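Local coordinates for protein poly-beta-1,6-N-acetyl-D-glucosamine N-deacetylase (PDB 4U10) that binds zinc and probably removes N-acetyl groups from the biofilm polysaccharide poly-beta-1,6-N-acetyl-D-glucosamine, this chain being its polysaccharide deacetylase domain, at residues V49-I54 against K202-V207; N109-I112 against I117-P120; L232-I237 against D242-R247. One frame throughout, in Å; residues are numbered along the deposited sequence.

Interaction 1. Residues V49-I54 against K202-V207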
loop_
_atom_site.group_PDB
_atom_site.type_symbol
_atom_site.label_atom_id
_atom_site.label_comp_id
_atom_site.label_asym_id
_atom_site.label_seq_id
_atom_site.Cartn_x
_atom_site.Cartn_y
_atom_site.Cartn_z
ATOM N N VAL A 49 5.768 -2.842 14.863
ATOM C CA VAL A 49 6.701 -1.737 14.863
ATOM C C VAL A 49 6.364 -0.782 13.712
ATOM O O VAL A 49 5.738 -1.154 12.736
ATOM C CB VAL A 49 8.142 -2.239 14.689
ATOM C CG1 VAL A 49 8.481 -3.226 15.825
ATOM C CG2 VAL A 49 8.308 -2.842 13.308
ATOM N N SER A 50 6.783 0.461 13.838
ATOM C CA SER A 50 6.553 1.448 12.803
ATOM C C SER A 50 7.669 1.359 11.775
ATOM O O SER A 50 8.759 0.797 12.035
ATOM C CB SER A 50 6.587 2.839 13.433
ATOM O OG SER A 50 7.890 3.131 13.959
ATOM N N TRP A 51 7.409 1.922 10.594
ATOM C CA TRP A 51 8.413 1.988 9.589
ATOM C C TRP A 51 9.630 2.739 10.112
ATOM O O TRP A 51 10.773 2.371 9.803
ATOM C CB TRP A 51 7.865 2.579 8.279
ATOM C CG TRP A 51 8.827 2.447 7.180
ATOM C CD1 TRP A 51 9.444 3.460 6.580
ATOM C CD2 TRP A 51 9.346 1.234 6.575
ATOM N NE1 TRP A 51 10.313 2.993 5.645
ATOM C CE2 TRP A 51 10.259 1.630 5.604
ATOM C CE3 TRP A 51 9.101 -0.135 6.742
ATOM C CZ2 TRP A 51 10.953 0.718 4.800
ATOM C CZ3 TRP A 51 9.800 -1.014 5.992
ATOM C CH2 TRP A 51 10.726 -0.584 5.017
ATOM N N GLN A 52 9.399 3.794 10.860
ATOM C CA GLN A 52 10.524 4.555 11.450
ATOM C C GLN A 52 11.499 3.656 12.275
ATOM O O GLN A 52 12.744 3.824 12.199
ATOM C CB GLN A 52 9.977 5.731 12.227
ATOM C CG GLN A 52 11.007 6.752 12.618
ATOM C CD GLN A 52 11.804 7.308 11.462
ATOM O OE1 GLN A 52 11.282 8.017 10.615
ATOM N NE2 GLN A 52 13.083 7.099 11.496
ATOM N N GLN A 53 10.962 2.698 13.026
ATOM C CA GLN A 53 11.795 1.744 13.775
ATOM C C GLN A 53 12.600 0.856 12.864
ATOM O O GLN A 53 13.752 0.515 13.170
ATOM C CB GLN A 53 10.913 0.866 14.670
ATOM C CG GLN A 53 10.360 1.622 15.865
ATOM C CD GLN A 53 9.450 0.760 16.667
ATOM O OE1 GLN A 53 8.243 0.747 16.437
ATOM N NE2 GLN A 53 10.032 -0.073 17.511
ATOM N N ILE A 54 11.998 0.464 11.731
ATOM C CA ILE A 54 12.740 -0.231 10.683
ATOM C C ILE A 54 13.917 0.622 10.186
ATOM O O ILE A 54 15.039 0.143 10.053
ATOM C CB ILE A 54 11.847 -0.577 9.456
ATOM C CG1 ILE A 54 10.623 -1.422 9.835
ATOM C CG2 ILE A 54 12.630 -1.328 8.434
ATOM C CD1 ILE A 54 10.932 -2.685 10.592
ATOM N N LYS A 202 8.454 13.643 2.039
ATOM C CA LYS A 202 8.472 12.836 0.780
ATOM C C LYS A 202 8.257 11.393 1.145
ATOM O O LYS A 202 8.889 10.891 2.087
ATOM C CB LYS A 202 9.836 12.879 0.070
ATOM C CG LYS A 202 10.146 14.080 -0.787
ATOM C CD LYS A 202 11.601 13.962 -1.284
ATOM C CE LYS A 202 11.799 14.671 -2.611
ATOM N NZ LYS A 202 10.856 14.177 -3.676
ATOM N N PRO A 203 7.372 10.680 0.419
ATOM C CA PRO A 203 7.318 9.293 0.769
ATOM C C PRO A 203 8.657 8.573 0.558
ATOM O O PRO A 203 9.387 8.879 -0.387
ATOM C CB PRO A 203 6.269 8.721 -0.245
ATOM C CG PRO A 203 6.339 9.660 -1.425
ATOM C CD PRO A 203 6.642 10.994 -0.812
ATOM N N ARG A 204 8.917 7.526 1.335
ATOM C CA ARG A 204 10.152 6.776 1.180
ATOM C C ARG A 204 9.899 5.285 0.971
ATOM O O ARG A 204 10.802 4.442 1.064
ATOM C CB ARG A 204 11.055 7.031 2.386
ATOM C CG ARG A 204 10.362 6.875 3.685
ATOM C CD ARG A 204 11.255 7.253 4.895
ATOM N NE ARG A 204 10.465 7.033 6.106
ATOM C CZ ARG A 204 10.863 7.288 7.337
ATOM N NH1 ARG A 204 12.070 7.804 7.535
ATOM N NH2 ARG A 204 10.045 7.011 8.358
ATOM N N ILE A 205 8.674 4.959 0.606
ATOM C CA ILE A 205 8.293 3.625 0.244
ATOM C C ILE A 205 7.410 3.761 -0.989
ATOM O O ILE A 205 6.550 4.593 -1.032
ATOM C CB ILE A 205 7.453 2.944 1.361
ATOM C CG1 ILE A 205 8.191 2.846 2.695
ATOM C CG2 ILE A 205 6.926 1.554 1.003
ATOM C CD1 ILE A 205 7.221 2.654 3.867
HETATM N N MSE A 206 7.634 2.884 -1.950
HETATM C CA MSE A 206 6.651 2.629 -3.039
HETATM C C MSE A 206 5.958 1.351 -2.758
HETATM O O MSE A 206 6.597 0.277 -2.611
HETATM C CB MSE A 206 7.330 2.720 -4.390
HETATM C CG MSE A 206 6.524 2.087 -5.548
HETATM SE SE MSE A 206 4.922 3.202 -5.808
HETATM C CE MSE A 206 5.726 4.616 -6.792
ATOM N N VAL A 207 4.621 1.392 -2.735
ATOM C CA VAL A 207 3.879 0.165 -2.681
ATOM C C VAL A 207 3.276 -0.142 -4.026
ATOM O O VAL A 207 2.492 0.654 -4.566
ATOM C CB VAL A 207 2.775 0.220 -1.591
ATOM C CG1 VAL A 207 2.081 -1.131 -1.496
ATOM C CG2 VAL A 207 3.340 0.643 -0.221
HETATM O O HOH W 1 12.165 4.044 3.603
#

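Interaction 2. Residues N109-I112 against I117-P120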
loop_
_atom_site.group_PDB
_atom_site.type_symbol
_atom_site.label_atom_id
_atom_site.label_comp_id
_atom_site.label_asym_id
_atom_site.label_seq_id
_atom_site.Cartn_x
_atom_site.Cartn_y
_atom_site.Cartn_z
ATOM N N ASN A 109 -15.849 17.692 -6.088
ATOM C CA ASN A 109 -17.022 17.826 -6.958
ATOM C C ASN A 109 -17.022 16.877 -8.154
ATOM O O ASN A 109 -17.827 17.050 -9.089
ATOM C CB ASN A 109 -17.046 19.272 -7.465
ATOM C CG ASN A 109 -15.670 19.723 -7.942
ATOM O OD1 ASN A 109 -14.904 20.335 -7.182
ATOM N ND2 ASN A 109 -15.324 19.375 -9.185
ATOM N N GLN A 110 -16.079 15.921 -8.152
ATOM C CA GLN A 110 -15.802 15.063 -9.300
ATOM C C GLN A 110 -15.692 13.594 -8.908
ATOM O O GLN A 110 -15.298 13.265 -7.802
ATOM C CB GLN A 110 -14.500 15.487 -9.994
ATOM C CG GLN A 110 -14.720 16.573 -11.022
ATOM C CD GLN A 110 -13.438 17.235 -11.501
ATOM O OE1 GLN A 110 -12.387 16.624 -11.536
ATOM N NE2 GLN A 110 -13.539 18.493 -11.895
ATOM N N LEU A 111 -16.013 12.730 -9.860
ATOM C CA LEU A 111 -15.894 11.293 -9.673
ATOM C C LEU A 111 -14.549 10.881 -10.185
ATOM O O LEU A 111 -13.904 11.603 -10.919
ATOM C CB LEU A 111 -16.953 10.569 -10.471
ATOM C CG LEU A 111 -18.332 11.191 -10.368
ATOM C CD1 LEU A 111 -19.313 10.571 -11.387
ATOM C CD2 LEU A 111 -18.734 11.058 -8.916
ATOM N N ILE A 112 -14.137 9.692 -9.794
ATOM C CA ILE A 112 -12.825 9.183 -10.131
ATOM C C ILE A 112 -13.024 8.106 -11.141
ATOM O O ILE A 112 -13.607 7.074 -10.808
ATOM C CB ILE A 112 -12.179 8.545 -8.905
ATOM C CG1 ILE A 112 -11.832 9.681 -7.942
ATOM C CG2 ILE A 112 -10.980 7.672 -9.313
ATOM C CD1 ILE A 112 -11.574 9.260 -6.572
ATOM N N ILE A 117 -15.966 2.344 -14.790
ATOM C CA ILE A 117 -16.895 3.115 -13.997
ATOM C C ILE A 117 -16.248 4.384 -13.413
ATOM O O ILE A 117 -15.063 4.637 -13.594
ATOM C CB ILE A 117 -17.508 2.269 -12.861
ATOM C CG1 ILE A 117 -16.471 1.952 -11.765
ATOM C CG2 ILE A 117 -18.190 1.035 -13.439
ATOM C CD1 ILE A 117 -17.036 1.360 -10.477
ATOM N N LYS A 118 -17.068 5.208 -12.764
ATOM C CA LYS A 118 -16.619 6.414 -12.109
ATOM C C LYS A 118 -17.059 6.335 -10.642
ATOM O O LYS A 118 -18.219 6.057 -10.347
ATOM C CB LYS A 118 -17.221 7.610 -12.858
ATOM C CG LYS A 118 -16.758 7.649 -14.324
ATOM C CD LYS A 118 -17.174 8.951 -14.995
ATOM C CE LYS A 118 -17.112 8.840 -16.527
ATOM N NZ LYS A 118 -18.095 9.763 -17.185
ATOM N N LEU A 119 -16.127 6.565 -9.718
ATOM C CA LEU A 119 -16.385 6.391 -8.305
ATOM C C LEU A 119 -16.609 7.744 -7.564
ATOM O O LEU A 119 -15.850 8.708 -7.813
ATOM C CB LEU A 119 -15.166 5.719 -7.664
ATOM C CG LEU A 119 -14.905 4.260 -7.949
ATOM C CD1 LEU A 119 -13.513 3.906 -7.395
ATOM C CD2 LEU A 119 -15.986 3.424 -7.300
ATOM N N PRO A 120 -17.575 7.792 -6.623
ATOM C CA PRO A 120 -17.735 8.948 -5.767
ATOM C C PRO A 120 -16.396 9.286 -5.147
ATOM O O PRO A 120 -15.589 8.382 -4.897
ATOM C CB PRO A 120 -18.754 8.471 -4.721
ATOM C CG PRO A 120 -19.536 7.387 -5.385
ATOM C CD PRO A 120 -18.548 6.717 -6.286
#

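Interaction 3. Residues L232-I237 against D242-R247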
loop_
_atom_site.group_PDB
_atom_site.type_symbol
_atom_site.label_atom_id
_atom_site.label_comp_id
_atom_site.label_asym_id
_atom_site.label_seq_id
_atom_site.Cartn_x
_atom_site.Cartn_y
_atom_site.Cartn_z
ATOM N N LEU A 232 4.053 -8.335 -2.728
ATOM C CA LEU A 232 3.243 -9.230 -1.938
ATOM C C LEU A 232 4.118 -10.439 -1.573
ATOM O O LEU A 232 5.300 -10.264 -1.202
ATOM C CB LEU A 232 1.943 -9.579 -2.667
ATOM C CG LEU A 232 0.951 -8.418 -2.776
ATOM C CD1 LEU A 232 -0.293 -8.804 -3.578
ATOM C CD2 LEU A 232 0.559 -8.041 -1.368
ATOM N N GLY A 233 3.551 -11.639 -1.705
ATOM C CA GLY A 233 4.113 -12.875 -1.138
ATOM C C GLY A 233 5.223 -13.548 -1.938
ATOM O O GLY A 233 5.585 -14.679 -1.654
ATOM N N GLN A 234 5.763 -12.840 -2.912
ATOM C CA GLN A 234 6.927 -13.280 -3.674
ATOM C C GLN A 234 8.281 -13.239 -2.895
ATOM O O GLN A 234 9.373 -13.486 -3.468
ATOM C CB GLN A 234 6.983 -12.462 -4.989
ATOM C CG GLN A 234 6.795 -10.930 -4.919
ATOM C CD GLN A 234 5.386 -10.445 -5.286
ATOM O OE1 GLN A 234 4.455 -10.620 -4.510
ATOM N NE2 GLN A 234 5.236 -9.821 -6.458
ATOM N N LYS A 235 8.201 -12.899 -1.605
ATOM C CA LYS A 235 9.336 -12.843 -0.659
ATOM C C LYS A 235 8.693 -12.816 0.717
ATOM O O LYS A 235 7.672 -12.133 0.906
ATOM C CB LYS A 235 10.157 -11.571 -0.866
ATOM C CG LYS A 235 11.252 -11.340 0.165
ATOM C CD LYS A 235 12.177 -10.230 -0.292
ATOM C CE LYS A 235 13.425 -10.191 0.547
ATOM N NZ LYS A 235 13.597 -8.885 1.222
ATOM N N ILE A 236 9.222 -13.570 1.676
ATOM C CA ILE A 236 8.481 -13.728 2.937
ATOM C C ILE A 236 9.209 -13.062 4.093
ATOM O O ILE A 236 8.601 -12.293 4.853
ATOM C CB ILE A 236 8.183 -15.207 3.292
ATOM C CG1 ILE A 236 7.356 -15.913 2.187
ATOM C CG2 ILE A 236 7.521 -15.325 4.663
ATOM C CD1 ILE A 236 5.959 -15.392 1.886
ATOM N N ILE A 237 10.505 -13.345 4.212
ATOM C CA ILE A 237 11.308 -12.744 5.257
ATOM C C ILE A 237 12.063 -11.489 4.748
ATOM O O ILE A 237 12.629 -11.448 3.640
ATOM C CB ILE A 237 12.253 -13.780 5.924
ATOM C CG1 ILE A 237 13.592 -13.837 5.213
ATOM C CG2 ILE A 237 11.592 -15.160 6.003
ATOM C CD1 ILE A 237 14.569 -12.789 5.729
ATOM N N ASP A 242 16.891 -4.392 3.798
ATOM C CA ASP A 242 16.344 -4.848 2.495
ATOM C C ASP A 242 15.583 -3.726 1.810
ATOM O O ASP A 242 14.864 -2.978 2.473
ATOM C CB ASP A 242 15.418 -6.046 2.666
ATOM C CG ASP A 242 16.185 -7.336 2.949
ATOM O OD1 ASP A 242 17.436 -7.301 2.927
ATOM O OD2 ASP A 242 15.540 -8.359 3.195
ATOM N N ARG A 243 15.799 -3.595 0.507
ATOM C CA ARG A 243 15.051 -2.706 -0.363
ATOM C C ARG A 243 13.716 -3.336 -0.776
ATOM O O ARG A 243 12.662 -2.691 -0.728
ATOM C CB ARG A 243 15.876 -2.418 -1.615
ATOM C CG ARG A 243 17.178 -1.665 -1.346
ATOM C CD ARG A 243 18.174 -1.897 -2.517
ATOM N NE ARG A 243 19.171 -0.828 -2.698
ATOM C CZ ARG A 243 20.123 -0.484 -1.823
ATOM N NH1 ARG A 243 20.268 -1.101 -0.636
ATOM N NH2 ARG A 243 20.944 0.512 -2.145
ATOM N N TYR A 244 13.776 -4.611 -1.152
ATOM C CA TYR A 244 12.602 -5.407 -1.620
ATOM C C TYR A 244 11.890 -6.003 -0.417
ATOM O O TYR A 244 12.439 -6.886 0.246
ATOM C CB TYR A 244 13.115 -6.527 -2.547
ATOM C CG TYR A 244 12.146 -7.573 -3.088
ATOM C CD1 TYR A 244 10.749 -7.447 -2.998
ATOM C CD2 TYR A 244 12.647 -8.678 -3.739
ATOM C CE1 TYR A 244 9.919 -8.434 -3.511
ATOM C CE2 TYR A 244 11.832 -9.652 -4.274
ATOM C CZ TYR A 244 10.475 -9.533 -4.163
ATOM O OH TYR A 244 9.720 -10.541 -4.731
ATOM N N VAL A 245 10.686 -5.533 -0.129
ATOM C CA VAL A 245 9.989 -5.956 1.081
ATOM C C VAL A 245 8.792 -6.790 0.665
ATOM O O VAL A 245 8.012 -6.338 -0.130
ATOM C CB VAL A 245 9.488 -4.735 1.820
ATOM C CG1 VAL A 245 8.631 -5.188 3.006
ATOM C CG2 VAL A 245 10.655 -3.872 2.257
ATOM N N GLY A 246 8.686 -8.027 1.112
ATOM C CA GLY A 246 7.504 -8.853 0.869
ATOM C C GLY A 246 6.438 -8.736 1.921
ATOM O O GLY A 246 6.691 -8.379 3.085
ATOM N N ARG A 247 5.217 -9.046 1.524
ATOM C CA ARG A 247 4.085 -8.899 2.376
ATOM C C ARG A 247 3.142 -10.078 2.213
ATOM O O ARG A 247 3.050 -10.702 1.128
ATOM C CB ARG A 247 3.353 -7.573 2.037
ATOM C CG ARG A 247 4.197 -6.283 2.084
ATOM C CD ARG A 247 3.270 -5.063 2.010
ATOM N NE ARG A 247 2.585 -5.011 0.692
ATOM C CZ ARG A 247 1.567 -4.211 0.385
ATOM N NH1 ARG A 247 1.054 -3.383 1.284
ATOM N NH2 ARG A 247 1.005 -4.256 -0.824
HETATM O O HOH W 2 6.723 -10.321 5.202
#

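Interaction 1. Residues V49-I54 against K202-V207
Where helix 51-58 begins, the NodB-type deacetylase domain illustrates how an alpha/beta core seats a helix end on a strand: W51 lays its indole against I205 of the 202-207 segment. The methyl I205 CD1 sits 3.5 Å from the centroid of the five-membered ring and only 4° off its normal, a CH-pi contact, while CG1 of the same isoleucine reaches toward NE1 and CE2. On the opposite face the ring is backed by I54 CB, one helical turn along, which leaves the indole sandwiched between two aliphatic groups. With CG trans to the backbone N (chi1 -171°), the ring swings from the helix toward the strand, and its N-H is served in the ring plane by a water: W51 NE1 donates to water 1 at 3.0 Å, which in turn donates to R204 O at 2.9 Å.

A polar pair lies alongside. R204 stretches its chain past the indole edge, NE coming within 3.7 Å of W51 CD1, and NH2 donates to Q52 OE1 at 2.8 Å. The acceptor lies in the guanidinium plane, yet the donor stands above the amide carbonyl plane; a second bond from NH1 is weak. E140 takes the NE side in a salt bridge, and D56 accepts from Q52 NE2, so both flat groups are held from two directions.

The helix start is fixed by reciprocal bonds: Q53 N to S50 OG at 3.2 Å, S50 N to Q53 OE1 at 3.0 Å. Together they make the capping box typical of a helix N terminus.

Interaction 2. Residues N109-I112 against I117-P120
L111 drapes its side chain over the strand beside it, overlapping K118 and reaching P120. Its CB lies 3.8 Å from K118 CB, and the CD1 branch also rests on that carbon, the two side chains crossing at about a right angle. The other branch, CD2, bends along the strand until it is 3.9 Å from P120 CA. What sends the branches this way is the first torsion, which sets CG opposite the carbonyl carbon and beside the backbone N (chi1 -44°). The lysine contributes just the root of its chain, which then runs extended away from the leucine.

Beneath this aliphatic cover the backbones are paired. I112 and L119 form an antiparallel hydrogen-bonded pair: I112 N donates to L119 O and L119 N donates back to I112 O, each at 2.8 Å. Short CA-H...O contacts fill the flanks, with L111 CA at 3.2 Å from L119 O and K118 CA at 3.3 Å from I112 O.

The side chains of I112 and L119 project to the same face of the two-stranded sheet, where I112 CB lies 4.3 Å from L119 CB. Both are buried against F124; T106 adds to the cover of I112 and F25 to that of L119. The side chain of L119 is about 9 Å from that of the zinc ligand D75. Two short antiparallel strands, 112-114 and 117-119, with two residues between them make this a tight beta hairpin.

Interaction 3. Residues L232-I237 against D242-R247
After strand 228-230 the chain bends back over the strand that follows it, and R247 N donates to L232 O at 3.0 Å from well above the carbonyl plane, 64° out of it. The setting is the small parallel sheet 205-207, 228-230 and 244-245 of the NodB-type deacetylase fold, in which 244-245, one of the two edge strands, is overlaid by this loop. Further along, G246 has no side chain to hold the loop off, and its CA-H points at K235 O, with G246 CA 3.3 Å from that oxygen. A water completes the seam by donating to both I236 O and G246 O.

Of the side chains, K235 does most of the work. Fully extended as far as CE, with CG trans to the backbone N (chi1 173°), it runs over one face of Y244, placing CD 3.8 Å above the ring centre in a CH-pi contact. A bend at the last torsion then brings the ammonium group to D242: K235 NZ meets D242 OD2 at 2.8 Å in a salt bridge, approaching from above the carboxylate plane. NZ also lies nearly in line with the carbonyl of Y244, but so close to its O that the details of this bond are doubtful. D242 OD2 accepts from K239 N as well, which ties the carboxylate to strand 238-239, between the segments. The ring of Y244 stands nearly square to the Q234 amide, and F213 meets it edge to face.

At the far end the side chain of L232 crosses that of R247 obliquely, and R247 lies beside the metal site. R247 NE donates to A231 O, while NH1 bonds S72 OG and makes a salt bridge to D74, a zinc ligand with H10. The methyl L232 CD2 lies 3.8 Å from R247 NH2.

How the interactions relate
From the N terminus, the chain first opens interaction 1 at helix 51-58 and closes it some 150 residues later at strand 205-207, gathering most of the deacetylase domain into one long loop. Interaction 2 falls wholly within that span, a local hairpin on the far side of the chain's centre, about 16 Å from interaction 1 at the nearest atoms. Interaction 3 follows in series and closes only a short loop. Nothing crosses. Interactions 1 and 3 share the parallel sheet and meet directly: V207 CG1 packs 3.4 Å from R247 NH2, and W51 CH2 lies 4.3 Å from V245 CG2, joining the helix start to the sheet's last strand.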